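Local coordinates for protein DNA primase (Helicobacter pylori, PDB 4EHS) that makes, as the whole primase, short RNA primers for DNA polymerase and stimulates the DnaB helicase, this chain being the primase's C-terminal helicase-binding domain, at residues 36-41 / 68-73; 48-53 / 94-99; 57-62 / 101-106; 136-139 / 144-147. One frame throughout, in Å; residues are numbered along the deposited sequence.

Contact 1: residues 36-41 / 68-73; sequences LVIRYL and DALCQE
Two helices of the helicase-binding domain, 30-43 and 64-71, meet here where L70 pushes one methyl group between I38 and L41. That methyl, CD2, does all the touching from the L70 side. It sits 3.4 Å from L41 CB, closer than carbons usually pack, and 3.9 Å from L41 CD1, so L41 receives it against the root of the side chain as well as one tip. The two leucines cross at about a right angle. I38 is a looser neighbour: its branch methyl CG2 lies 4.2 Å from L70 CD2, and the two side chains run past each other in opposite senses. L70 reaches across because its CG is anti to the backbone N (chi1 167°), which turns the isobutyl group toward helix 30-43. All three side chains are buried and no hydrogen bond crosses between the segments. L47, L48 and A51 of helix 45-51 also lie against L41, while L80 and L83 of helix 78-85 touch L70 and I38 respectively. One leucine tip lodged between side chains spaced three residues apart, i and i+3, is ordinary hydrophobic-core packing of an all-helical bundle.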
loop_
_atom_site.group_PDB
_atom_site.type_symbol
_atom_site.label_atom_id
_atom_site.label_comp_id
_atom_site.label_asym_id
_atom_site.label_seq_id
_atom_site.Cartn_x
_atom_site.Cartn_y
_atom_site.Cartn_z
ATOM N N LEU A 36 -7.752 19.437 -4.286
ATOM C CA LEU A 36 -9.142 18.985 -4.351
ATOM C C LEU A 36 -9.320 17.783 -3.466
ATOM O O LEU A 36 -10.244 17.758 -2.665
ATOM C CB LEU A 36 -9.614 18.789 -5.786
ATOM C CG LEU A 36 -11.062 18.381 -6.010
ATOM C CD1 LEU A 36 -11.982 19.498 -5.539
ATOM C CD2 LEU A 36 -11.263 18.106 -7.504
ATOM N N VAL A 37 -8.382 16.848 -3.597
ATOM C CA VAL A 37 -8.458 15.583 -2.859
ATOM C C VAL A 37 -8.388 15.930 -1.355
ATOM O O VAL A 37 -9.222 15.442 -0.571
ATOM C CB VAL A 37 -7.359 14.593 -3.344
ATOM C CG1 VAL A 37 -7.233 13.473 -2.324
ATOM C CG2 VAL A 37 -7.753 13.950 -4.687
ATOM N N ILE A 38 -7.452 16.792 -0.939
ATOM C CA ILE A 38 -7.285 17.090 0.460
ATOM C C ILE A 38 -8.504 17.861 0.990
ATOM O O ILE A 38 -8.898 17.726 2.163
ATOM C CB ILE A 38 -5.972 17.839 0.689
ATOM C CG1 ILE A 38 -4.796 16.850 0.402
ATOM C CG2 ILE A 38 -5.860 18.302 2.161
ATOM C CD1 ILE A 38 -3.454 17.559 0.312
ATOM N N ARG A 39 -9.023 18.720 0.107
ATOM C CA ARG A 39 -10.216 19.530 0.531
ATOM C C ARG A 39 -11.413 18.593 0.881
ATOM O O ARG A 39 -12.185 18.809 1.880
ATOM C CB ARG A 39 -10.555 20.530 -0.613
ATOM C CG ARG A 39 -11.806 21.350 -0.141
ATOM C CD ARG A 39 -11.518 22.179 1.111
ATOM N NE ARG A 39 -12.761 22.980 1.249
ATOM C CZ ARG A 39 -12.873 24.190 0.732
ATOM N NH1 ARG A 39 -11.772 24.860 0.311
ATOM N NH2 ARG A 39 -14.093 24.786 0.760
ATOM N N TYR A 40 -11.614 17.561 0.068
ATOM C CA TYR A 40 -12.630 16.542 0.387
ATOM C C TYR A 40 -12.332 15.919 1.757
ATOM O O TYR A 40 -13.258 15.732 2.572
ATOM C CB TYR A 40 -12.617 15.409 -0.598
ATOM C CG TYR A 40 -13.508 15.614 -1.824
ATOM C CD1 TYR A 40 -14.875 15.454 -1.726
ATOM C CD2 TYR A 40 -12.961 15.964 -3.050
ATOM C CE1 TYR A 40 -15.718 15.603 -2.861
ATOM C CE2 TYR A 40 -13.779 16.127 -4.187
ATOM C CZ TYR A 40 -15.183 15.991 -4.065
ATOM O OH TYR A 40 -15.998 16.138 -5.169
ATOM N N LEU A 41 -11.077 15.521 1.990
ATOM C CA LEU A 41 -10.704 14.957 3.336
ATOM C C LEU A 41 -10.913 15.948 4.491
ATOM O O LEU A 41 -11.282 15.536 5.612
ATOM C CB LEU A 41 -9.231 14.538 3.344
ATOM C CG LEU A 41 -8.867 13.706 2.107
ATOM C CD1 LEU A 41 -7.405 13.367 2.332
ATOM C CD2 LEU A 41 -9.640 12.391 1.894
ATOM N N ASP A 68 0.063 15.973 5.515
ATOM C CA ASP A 68 0.663 15.628 6.797
ATOM C C ASP A 68 -0.075 16.287 7.966
ATOM O O ASP A 68 -0.316 15.644 8.980
ATOM C CB ASP A 68 2.169 16.024 6.797
ATOM C CG ASP A 68 3.028 15.003 6.074
ATOM O OD1 ASP A 68 2.573 13.863 5.868
ATOM O OD2 ASP A 68 4.138 15.375 5.685
ATOM N N ALA A 69 -0.363 17.580 7.876
ATOM C CA ALA A 69 -0.998 18.285 8.972
ATOM C C ALA A 69 -2.386 17.733 9.235
ATOM O O ALA A 69 -2.818 17.629 10.392
ATOM C CB ALA A 69 -1.049 19.787 8.704
ATOM N N LEU A 70 -3.089 17.377 8.164
ATOM C CA LEU A 70 -4.438 16.835 8.279
ATOM C C LEU A 70 -4.426 15.456 8.930
ATOM O O LEU A 70 -5.416 15.031 9.525
ATOM C CB LEU A 70 -5.104 16.761 6.904
ATOM C CG LEU A 70 -6.391 15.938 6.818
ATOM C CD1 LEU A 70 -7.478 16.546 7.690
ATOM C CD2 LEU A 70 -6.859 15.821 5.375
ATOM N N CYS A 71 -3.299 14.762 8.814
ATOM C CA CYS A 71 -3.157 13.437 9.387
ATOM C C CYS A 71 -2.915 13.551 10.862
ATOM O O CYS A 71 -3.384 12.690 11.638
ATOM C CB CYS A 71 -1.979 12.724 8.733
ATOM S SG CYS A 71 -2.475 12.081 7.169
ATOM N N GLN A 72 -2.197 14.592 11.273
ATOM C CA GLN A 72 -1.896 14.806 12.684
ATOM C C GLN A 72 -2.869 15.797 13.312
ATOM O O GLN A 72 -2.541 16.471 14.288
ATOM C CB GLN A 72 -0.458 15.300 12.855
ATOM C CG GLN A 72 0.516 14.747 11.828
ATOM C CD GLN A 72 1.783 15.570 11.724
ATOM O OE1 GLN A 72 2.482 15.532 10.712
ATOM N NE2 GLN A 72 2.089 16.322 12.776
ATOM N N GLU A 73 -4.069 15.882 12.746
ATOM C CA GLU A 73 -5.086 16.785 13.248
ATOM C C GLU A 73 -4.526 18.115 13.679
ATOM O O GLU A 73 -4.936 18.617 14.729
ATOM C CB GLU A 73 -5.944 16.204 14.407
ATOM C CG GLU A 73 -7.250 15.659 13.959
ATOM C CD GLU A 73 -7.938 14.833 15.039
ATOM O OE1 GLU A 73 -9.172 14.888 15.077
ATOM O OE2 GLU A 73 -7.240 14.150 15.830
#

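Contact 2: residues 48-53 / 94-99; sequences LDLAVG and GGFEKE
E97, on the exposed side of the contact, crosses L50 at about a right angle, and the glutamate can be followed atom by atom to its meeting with one leucine methyl. CB stands back from helix 45-51. With CG beside the backbone N (chi1 -76°) and the chain extended beyond it, the side chain then runs out toward L50. CG comes to 4.0 Å from L50 CD2, CD to 3.9 Å from the same methyl, and the carboxylate oxygen OE2 ends 3.4 Å from L50 CD2. So the acidic side chain crosses the leucine at its CD2 methyl, with its aliphatic part doing some of the apolar work and its carboxylate adding a van der Waals touch. The other oxygen turns toward L144 of the C-terminal tail.

Deeper in, F96 brings its ring edge to the same helix. Its CZ is 4.1 Å from A51 CB and its CE2 is 4.2 Å from L50 CD2; both methyl groups lie near the plane of the ring. The tyrosine ring of Y40 is tilted by about 60° to it. A buried aromatic near the start of the long helix 96-117, its edge turned to helix 45-51, with Y40 and L41 of helix 30-43 packed against the ring, is helix-helix packing at the edge of the hydrophobic core of the helical bundle.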
loop_
_atom_site.group_PDB
_atom_site.type_symbol
_atom_site.label_atom_id
_atom_site.label_comp_id
_atom_site.label_asym_id
_atom_site.label_seq_id
_atom_site.Cartn_x
_atom_site.Cartn_y
_atom_site.Cartn_z
ATOM N N LEU A 48 -11.052 10.487 4.730
ATOM C CA LEU A 48 -9.662 10.257 5.104
ATOM C C LEU A 48 -9.525 8.765 5.474
ATOM O O LEU A 48 -8.548 8.108 5.097
ATOM C CB LEU A 48 -9.252 11.161 6.272
ATOM C CG LEU A 48 -7.756 10.945 6.704
ATOM C CD1 LEU A 48 -6.787 11.301 5.577
ATOM C CD2 LEU A 48 -7.511 11.870 7.887
ATOM N N ASP A 49 -10.488 8.222 6.235
ATOM C CA ASP A 49 -10.434 6.789 6.600
ATOM C C ASP A 49 -10.269 5.912 5.358
ATOM O O ASP A 49 -9.427 5.017 5.320
ATOM C CB ASP A 49 -11.706 6.369 7.356
ATOM C CG ASP A 49 -11.965 7.216 8.633
ATOM O OD1 ASP A 49 -11.090 7.941 9.156
ATOM O OD2 ASP A 49 -13.137 7.168 9.086
ATOM N N LEU A 50 -11.071 6.183 4.320
ATOM C CA LEU A 50 -10.955 5.444 3.070
ATOM C C LEU A 50 -9.583 5.701 2.434
ATOM O O LEU A 50 -8.865 4.765 2.007
ATOM C CB LEU A 50 -12.051 5.915 2.101
ATOM C CG LEU A 50 -11.961 5.230 0.729
ATOM C CD1 LEU A 50 -12.167 3.734 0.858
ATOM C CD2 LEU A 50 -12.985 5.828 -0.224
ATOM N N ALA A 51 -9.226 6.977 2.321
ATOM C CA ALA A 51 -8.062 7.351 1.492
ATOM C C ALA A 51 -6.792 6.741 2.086
ATOM O O ALA A 51 -5.915 6.346 1.341
ATOM C CB ALA A 51 -7.889 8.856 1.380
ATOM N N VAL A 52 -6.691 6.629 3.429
ATOM C CA VAL A 52 -5.410 6.123 3.974
ATOM C C VAL A 52 -5.205 4.609 3.675
ATOM O O VAL A 52 -4.096 4.127 3.881
ATOM C CB VAL A 52 -5.201 6.448 5.496
ATOM C CG1 VAL A 52 -5.214 7.960 5.677
ATOM C CG2 VAL A 52 -6.288 5.756 6.252
ATOM N N GLY A 53 -6.232 3.936 3.158
ATOM C CA GLY A 53 -6.139 2.583 2.561
ATOM C C GLY A 53 -5.319 2.538 1.276
ATOM O O GLY A 53 -4.840 1.456 0.883
ATOM N N GLY A 94 -20.730 12.595 -3.846
ATOM C CA GLY A 94 -20.323 11.401 -4.603
ATOM C C GLY A 94 -19.145 11.624 -5.528
ATOM O O GLY A 94 -18.873 10.813 -6.365
ATOM N N GLY A 95 -18.455 12.746 -5.402
ATOM C CA GLY A 95 -17.402 13.067 -6.342
ATOM C C GLY A 95 -15.997 12.719 -5.882
ATOM O O GLY A 95 -15.082 12.753 -6.713
ATOM N N PHE A 96 -15.820 12.362 -4.594
ATOM C CA PHE A 96 -14.471 12.147 -4.026
ATOM C C PHE A 96 -13.696 10.984 -4.700
ATOM O O PHE A 96 -12.502 11.122 -5.047
ATOM C CB PHE A 96 -14.579 11.756 -2.570
ATOM C CG PHE A 96 -13.249 11.426 -1.945
ATOM C CD1 PHE A 96 -12.243 12.406 -1.867
ATOM C CD2 PHE A 96 -12.976 10.094 -1.505
ATOM C CE1 PHE A 96 -11.004 12.089 -1.314
ATOM C CE2 PHE A 96 -11.750 9.804 -0.956
ATOM C CZ PHE A 96 -10.774 10.765 -0.885
ATOM N N GLU A 97 -14.353 9.820 -4.796
ATOM C CA GLU A 97 -13.618 8.677 -5.287
ATOM C C GLU A 97 -13.091 8.834 -6.697
ATOM O O GLU A 97 -12.020 8.334 -6.988
ATOM C CB GLU A 97 -14.456 7.398 -5.184
ATOM C CG GLU A 97 -14.467 6.997 -3.751
ATOM C CD GLU A 97 -15.144 5.658 -3.513
ATOM O OE1 GLU A 97 -15.083 4.773 -4.438
ATOM O OE2 GLU A 97 -15.640 5.482 -2.365
ATOM N N LYS A 98 -13.798 9.525 -7.578
ATOM C CA LYS A 98 -13.258 9.779 -8.928
ATOM C C LYS A 98 -11.983 10.631 -8.878
ATOM O O LYS A 98 -11.050 10.374 -9.612
ATOM C CB LYS A 98 -14.311 10.478 -9.767
ATOM C CG LYS A 98 -13.864 10.894 -11.143
ATOM C CD LYS A 98 -14.800 11.995 -11.619
ATOM C CE LYS A 98 -14.760 12.235 -13.120
ATOM N NZ LYS A 98 -13.870 13.379 -13.456
ATOM N N GLU A 99 -11.913 11.628 -7.979
ATOM C CA GLU A 99 -10.707 12.441 -7.895
ATOM C C GLU A 99 -9.614 11.654 -7.197
ATOM O O GLU A 99 -8.469 11.814 -7.580
ATOM C CB GLU A 99 -10.932 13.707 -7.066
ATOM C CG GLU A 99 -12.140 14.584 -7.458
ATOM C CD GLU A 99 -12.205 14.931 -8.926
ATOM O OE1 GLU A 99 -11.182 14.788 -9.628
ATOM O OE2 GLU A 99 -13.324 15.342 -9.393
#

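Contact 3: residues 57-62 / 101-106; sequences SGVFLH and RLLILR
L103 faces V59 and F60 in the interior, and its CD2 methyl carries the closest part of this contact. That methyl is 4.1 Å from F60 CE1 and equally 4.1 Å from F60 CZ, so it reaches the CE1-CZ side of the ring obliquely. The two side chains cross at about a right angle. L103 has CG anti to its own backbone N (chi1 -175°), which projects the isobutyl group from helix 96-117 toward the loop. V59 packs more lightly: its CG1 is 4.4 Å from L103 CG. S57 O lies in the F60 ring plane at its edge, and F67 stacks on the ring. I104 is a looser buried neighbour; I104 CG1 stays 5.8 Å from V59 CG1, and the side chain packs instead on I55, L139 and L144.

The centre of the contact lies about 3 Å from the centre of the chain. The short 3-10 turn 57-59 and the loop after it, which link helices 45-51 and 64-71, are thereby pinned to the long helix 96-117 of this all-helical domain.

On the solvent side, L61 and H62 are exposed and do not touch residues 101-106. Their backbone is nonetheless tied down, as L61 N and H62 N each give a hydrogen bond to the carboxylate of E34, one to each oxygen.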
loop_
_atom_site.group_PDB
_atom_site.type_symbol
_atom_site.label_atom_id
_atom_site.label_comp_id
_atom_site.label_asym_id
_atom_site.label_seq_id
_atom_site.Cartn_x
_atom_site.Cartn_y
_atom_site.Cartn_z
ATOM N N SER A 57 1.428 10.142 2.393
ATOM C CA SER A 57 2.060 11.407 2.218
ATOM C C SER A 57 3.002 11.514 0.998
ATOM O O SER A 57 2.950 12.510 0.264
ATOM C CB SER A 57 2.802 11.704 3.532
ATOM O OG SER A 57 3.548 12.846 3.386
ATOM N N GLY A 58 3.836 10.490 0.751
ATOM C CA GLY A 58 4.720 10.403 -0.434
ATOM C C GLY A 58 4.108 10.585 -1.814
ATOM O O GLY A 58 4.816 10.954 -2.753
ATOM N N VAL A 59 2.805 10.390 -1.922
ATOM C CA VAL A 59 2.104 10.434 -3.181
ATOM C C VAL A 59 2.055 11.876 -3.681
ATOM O O VAL A 59 2.154 12.129 -4.880
ATOM C CB VAL A 59 0.692 9.851 -3.071
ATOM C CG1 VAL A 59 -0.033 9.976 -4.393
ATOM C CG2 VAL A 59 0.744 8.359 -2.750
ATOM N N PHE A 60 1.972 12.794 -2.724
ATOM C CA PHE A 60 1.779 14.250 -3.023
ATOM C C PHE A 60 3.081 14.914 -3.411
ATOM O O PHE A 60 4.066 14.809 -2.674
ATOM C CB PHE A 60 1.194 14.958 -1.790
ATOM C CG PHE A 60 -0.202 14.512 -1.473
ATOM C CD1 PHE A 60 -1.289 15.184 -2.089
ATOM C CD2 PHE A 60 -0.486 13.421 -0.619
ATOM C CE1 PHE A 60 -2.595 14.771 -1.878
ATOM C CE2 PHE A 60 -1.815 13.014 -0.405
ATOM C CZ PHE A 60 -2.884 13.692 -1.025
ATOM N N LEU A 61 3.075 15.602 -4.547
ATOM C CA LEU A 61 4.238 16.388 -5.010
ATOM C C LEU A 61 4.103 17.876 -4.710
ATOM O O LEU A 61 5.114 18.595 -4.801
ATOM C CB LEU A 61 4.465 16.199 -6.501
ATOM C CG LEU A 61 4.540 14.756 -7.015
ATOM C CD1 LEU A 61 5.013 14.699 -8.464
ATOM C CD2 LEU A 61 5.421 13.954 -6.090
ATOM N N HIS A 62 2.898 18.317 -4.337
ATOM C CA HIS A 62 2.652 19.755 -4.131
ATOM C C HIS A 62 2.130 20.086 -2.804
ATOM O O HIS A 62 2.409 21.176 -2.295
ATOM C CB HIS A 62 1.715 20.306 -5.201
ATOM C CG HIS A 62 2.235 20.125 -6.586
ATOM N ND1 HIS A 62 3.247 20.913 -7.101
ATOM C CD2 HIS A 62 1.909 19.205 -7.564
ATOM C CE1 HIS A 62 3.534 20.475 -8.357
ATOM N NE2 HIS A 62 2.715 19.474 -8.659
ATOM N N ARG A 101 -9.207 8.437 -7.446
ATOM C CA ARG A 101 -8.758 7.504 -8.476
ATOM C C ARG A 101 -7.844 8.218 -9.495
ATOM O O ARG A 101 -6.830 7.670 -9.955
ATOM C CB ARG A 101 -9.963 6.827 -9.196
ATOM C CG ARG A 101 -10.579 5.603 -8.516
ATOM C CD ARG A 101 -11.472 4.712 -9.463
ATOM N NE ARG A 101 -12.382 5.527 -10.237
ATOM C CZ ARG A 101 -13.533 6.048 -9.771
ATOM N NH1 ARG A 101 -13.976 5.748 -8.550
ATOM N NH2 ARG A 101 -14.268 6.833 -10.577
ATOM N N LEU A 102 -8.179 9.456 -9.850
ATOM C CA LEU A 102 -7.333 10.163 -10.820
ATOM C C LEU A 102 -5.977 10.513 -10.253
ATOM O O LEU A 102 -5.007 10.383 -10.956
ATOM C CB LEU A 102 -8.106 11.429 -11.272
ATOM C CG LEU A 102 -7.414 12.262 -12.340
ATOM C CD1 LEU A 102 -7.357 11.422 -13.596
ATOM C CD2 LEU A 102 -8.183 13.613 -12.554
ATOM N N LEU A 103 -5.903 10.875 -8.955
ATOM C CA LEU A 103 -4.638 11.136 -8.340
ATOM C C LEU A 103 -3.748 9.880 -8.360
ATOM O O LEU A 103 -2.552 9.954 -8.699
ATOM C CB LEU A 103 -4.854 11.567 -6.876
ATOM C CG LEU A 103 -3.567 11.975 -6.164
ATOM C CD1 LEU A 103 -3.100 13.269 -6.738
ATOM C CD2 LEU A 103 -3.978 12.155 -4.702
ATOM N N ILE A 104 -4.359 8.746 -8.007
ATOM C CA ILE A 104 -3.602 7.484 -8.020
ATOM C C ILE A 104 -3.183 7.109 -9.424
ATOM O O ILE A 104 -2.019 6.695 -9.602
ATOM C CB ILE A 104 -4.393 6.366 -7.332
ATOM C CG1 ILE A 104 -4.636 6.724 -5.855
ATOM C CG2 ILE A 104 -3.619 5.019 -7.394
ATOM C CD1 ILE A 104 -5.750 5.849 -5.234
ATOM N N LEU A 105 -4.118 7.194 -10.378
ATOM C CA LEU A 105 -3.810 6.940 -11.818
ATOM C C LEU A 105 -2.633 7.783 -12.273
ATOM O O LEU A 105 -1.645 7.226 -12.833
ATOM C CB LEU A 105 -5.045 7.138 -12.733
ATOM C CG LEU A 105 -4.835 7.009 -14.258
ATOM C CD1 LEU A 105 -4.604 5.579 -14.682
ATOM C CD2 LEU A 105 -6.000 7.577 -15.030
ATOM N N ARG A 106 -2.657 9.094 -12.018
ATOM C CA ARG A 106 -1.460 9.908 -12.253
ATOM C C ARG A 106 -0.144 9.441 -11.662
ATOM O O ARG A 106 0.898 9.417 -12.360
ATOM C CB ARG A 106 -1.690 11.365 -11.905
ATOM C CG ARG A 106 -2.768 11.852 -12.891
ATOM C CD ARG A 106 -2.785 13.346 -12.924
ATOM N NE ARG A 106 -3.771 13.861 -13.922
ATOM C CZ ARG A 106 -4.035 15.172 -13.978
ATOM N NH1 ARG A 106 -3.391 16.005 -13.163
ATOM N NH2 ARG A 106 -4.928 15.625 -14.816
#

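Contact 4: residues 136-139 / 144-147; sequences IMKL and LVAI
K138 and L139, in the last turns of helix 122-140, share the V145 side chain as the chain doubles back on itself. I136, two residues before K138, points away from the returning tail and packs on L105 and F108 of helix 96-117.

K138 opens the contact. Its CB rests 3.8 Å from V145 CG2, but only the root of the side chain is used: the rest of the lysine leads away from the tail, extended until a bend at its last torsion, and carries NZ off with it. L139 follows and is buried. Its CG lies 4.1 Å from V145 CG2, so this one valine methyl is met by two consecutive helix residues. With CG1 of V145 anti to the backbone N (chi1 180°), it is the second branch, CG2, that is offered to the helix. L139 CD2 goes further along the tail, to 4.3 Å from L144 CA and 4.0 Å from V145 N. That amide is buried here without any hydrogen-bonding partner in the model, with the leucine methyl beside it.

L144 leaves the backbone pointing away from the helix, and its side chain packs on R101 and Y54; I147 pairs with Y54 through backbone hydrogen bonds. A146 meets A146 of the second subunit. This is a helix followed by a tight reversal: an extended C-terminal tail folded back over the end of the second helix of the helical hairpin 96-117/122-140.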
loop_
_atom_site.group_PDB
_atom_site.type_symbol
_atom_site.label_atom_id
_atom_site.label_comp_id
_atom_site.label_asym_id
_atom_site.label_seq_id
_atom_site.Cartn_x
_atom_site.Cartn_y
_atom_site.Cartn_z
ATOM N N ILE A 136 -3.097 0.797 -13.547
ATOM C CA ILE A 136 -3.683 1.748 -14.502
ATOM C C ILE A 136 -4.921 1.094 -15.129
ATOM O O ILE A 136 -5.950 1.736 -15.254
ATOM C CB ILE A 136 -2.618 2.202 -15.535
ATOM C CG1 ILE A 136 -1.553 3.118 -14.862
ATOM C CG2 ILE A 136 -3.273 2.935 -16.740
ATOM C CD1 ILE A 136 -0.285 3.347 -15.711
HETATM N N MSE A 137 -4.817 -0.178 -15.499
HETATM C CA MSE A 137 -5.958 -0.896 -16.058
HETATM C C MSE A 137 -7.139 -0.875 -15.089
HETATM O O MSE A 137 -8.239 -0.449 -15.439
HETATM C CB MSE A 137 -5.574 -2.339 -16.390
HETATM C CG MSE A 137 -6.595 -3.073 -17.243
HETATM SE SE MSE A 137 -6.054 -4.899 -17.661
HETATM C CE MSE A 137 -5.985 -5.617 -15.849
ATOM N N LYS A 138 -6.894 -1.339 -13.867
ATOM C CA LYS A 138 -7.908 -1.367 -12.811
ATOM C C LYS A 138 -8.486 -0.001 -12.522
ATOM O O LYS A 138 -9.706 0.112 -12.376
ATOM C CB LYS A 138 -7.381 -2.015 -11.541
ATOM C CG LYS A 138 -7.251 -3.507 -11.675
ATOM C CD LYS A 138 -6.458 -4.122 -10.552
ATOM C CE LYS A 138 -6.342 -5.628 -10.786
ATOM N NZ LYS A 138 -6.617 -6.363 -9.524
ATOM N N LEU A 139 -7.636 1.019 -12.435
ATOM C CA LEU A 139 -8.118 2.349 -12.102
ATOM C C LEU A 139 -9.102 2.752 -13.170
ATOM O O LEU A 139 -10.199 3.234 -12.875
ATOM C CB LEU A 139 -6.974 3.340 -11.901
ATOM C CG LEU A 139 -6.175 3.048 -10.595
ATOM C CD1 LEU A 139 -4.686 3.455 -10.581
ATOM C CD2 LEU A 139 -6.845 3.783 -9.431
ATOM N N LEU A 144 -10.240 1.235 -7.049
ATOM C CA LEU A 144 -9.146 1.909 -6.383
ATOM C C LEU A 144 -8.021 0.891 -6.204
ATOM O O LEU A 144 -8.272 -0.342 -6.040
ATOM C CB LEU A 144 -9.592 2.425 -4.996
ATOM C CG LEU A 144 -10.398 3.705 -5.070
ATOM C CD1 LEU A 144 -11.154 4.092 -3.796
ATOM C CD2 LEU A 144 -9.366 4.799 -5.380
ATOM N N VAL A 145 -6.791 1.373 -6.220
ATOM C CA VAL A 145 -5.615 0.480 -6.079
ATOM C C VAL A 145 -4.679 1.241 -5.164
ATOM O O VAL A 145 -4.504 2.456 -5.322
ATOM C CB VAL A 145 -4.896 0.225 -7.438
ATOM C CG1 VAL A 145 -3.689 -0.692 -7.289
ATOM C CG2 VAL A 145 -5.888 -0.383 -8.429
ATOM N N ALA A 146 -4.101 0.536 -4.193
ATOM C CA ALA A 146 -3.158 1.111 -3.221
ATOM C C ALA A 146 -1.799 1.399 -3.812
ATOM O O ALA A 146 -1.294 0.611 -4.629
ATOM C CB ALA A 146 -3.010 0.120 -2.059
ATOM N N ILE A 147 -1.178 2.506 -3.414
ATOM C CA ILE A 147 0.250 2.771 -3.661
ATOM C C ILE A 147 1.128 2.331 -2.471
ATOM O O ILE A 147 1.241 3.069 -1.448
ATOM C CB ILE A 147 0.461 4.304 -3.826
ATOM C CG1 ILE A 147 -0.438 4.759 -4.950
ATOM C CG2 ILE A 147 1.953 4.682 -3.963
ATOM C CD1 ILE A 147 -0.578 6.275 -5.086
#

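In the fold
Contact 1 touches both contact 2 and contact 3, which meet each other only through their shared helix 96-117, their centres about 12 Å apart. It joins contact 2 where L41 CD2 meets F96 CZ at 3.4 Å, and contact 3 where I38 CD1 lies 3.6 Å from F60 CE1; D68 OD1 and S57 OG, 2.9 Å apart, add a probable hydrogen bond. Contact 4 joins contact 3 where V59 CG2 meets I147 CD1 at 3.4 Å, and contact 2 where G53 O lies 3.7 Å from A146 CB. Contact 1 is about 21 Å from contact 4, centre to centre, beyond the chain's middle. Contacts 1, 2 and 4 also touch the second subunit, in keeping with the dimer this helicase-binding domain forms in solution.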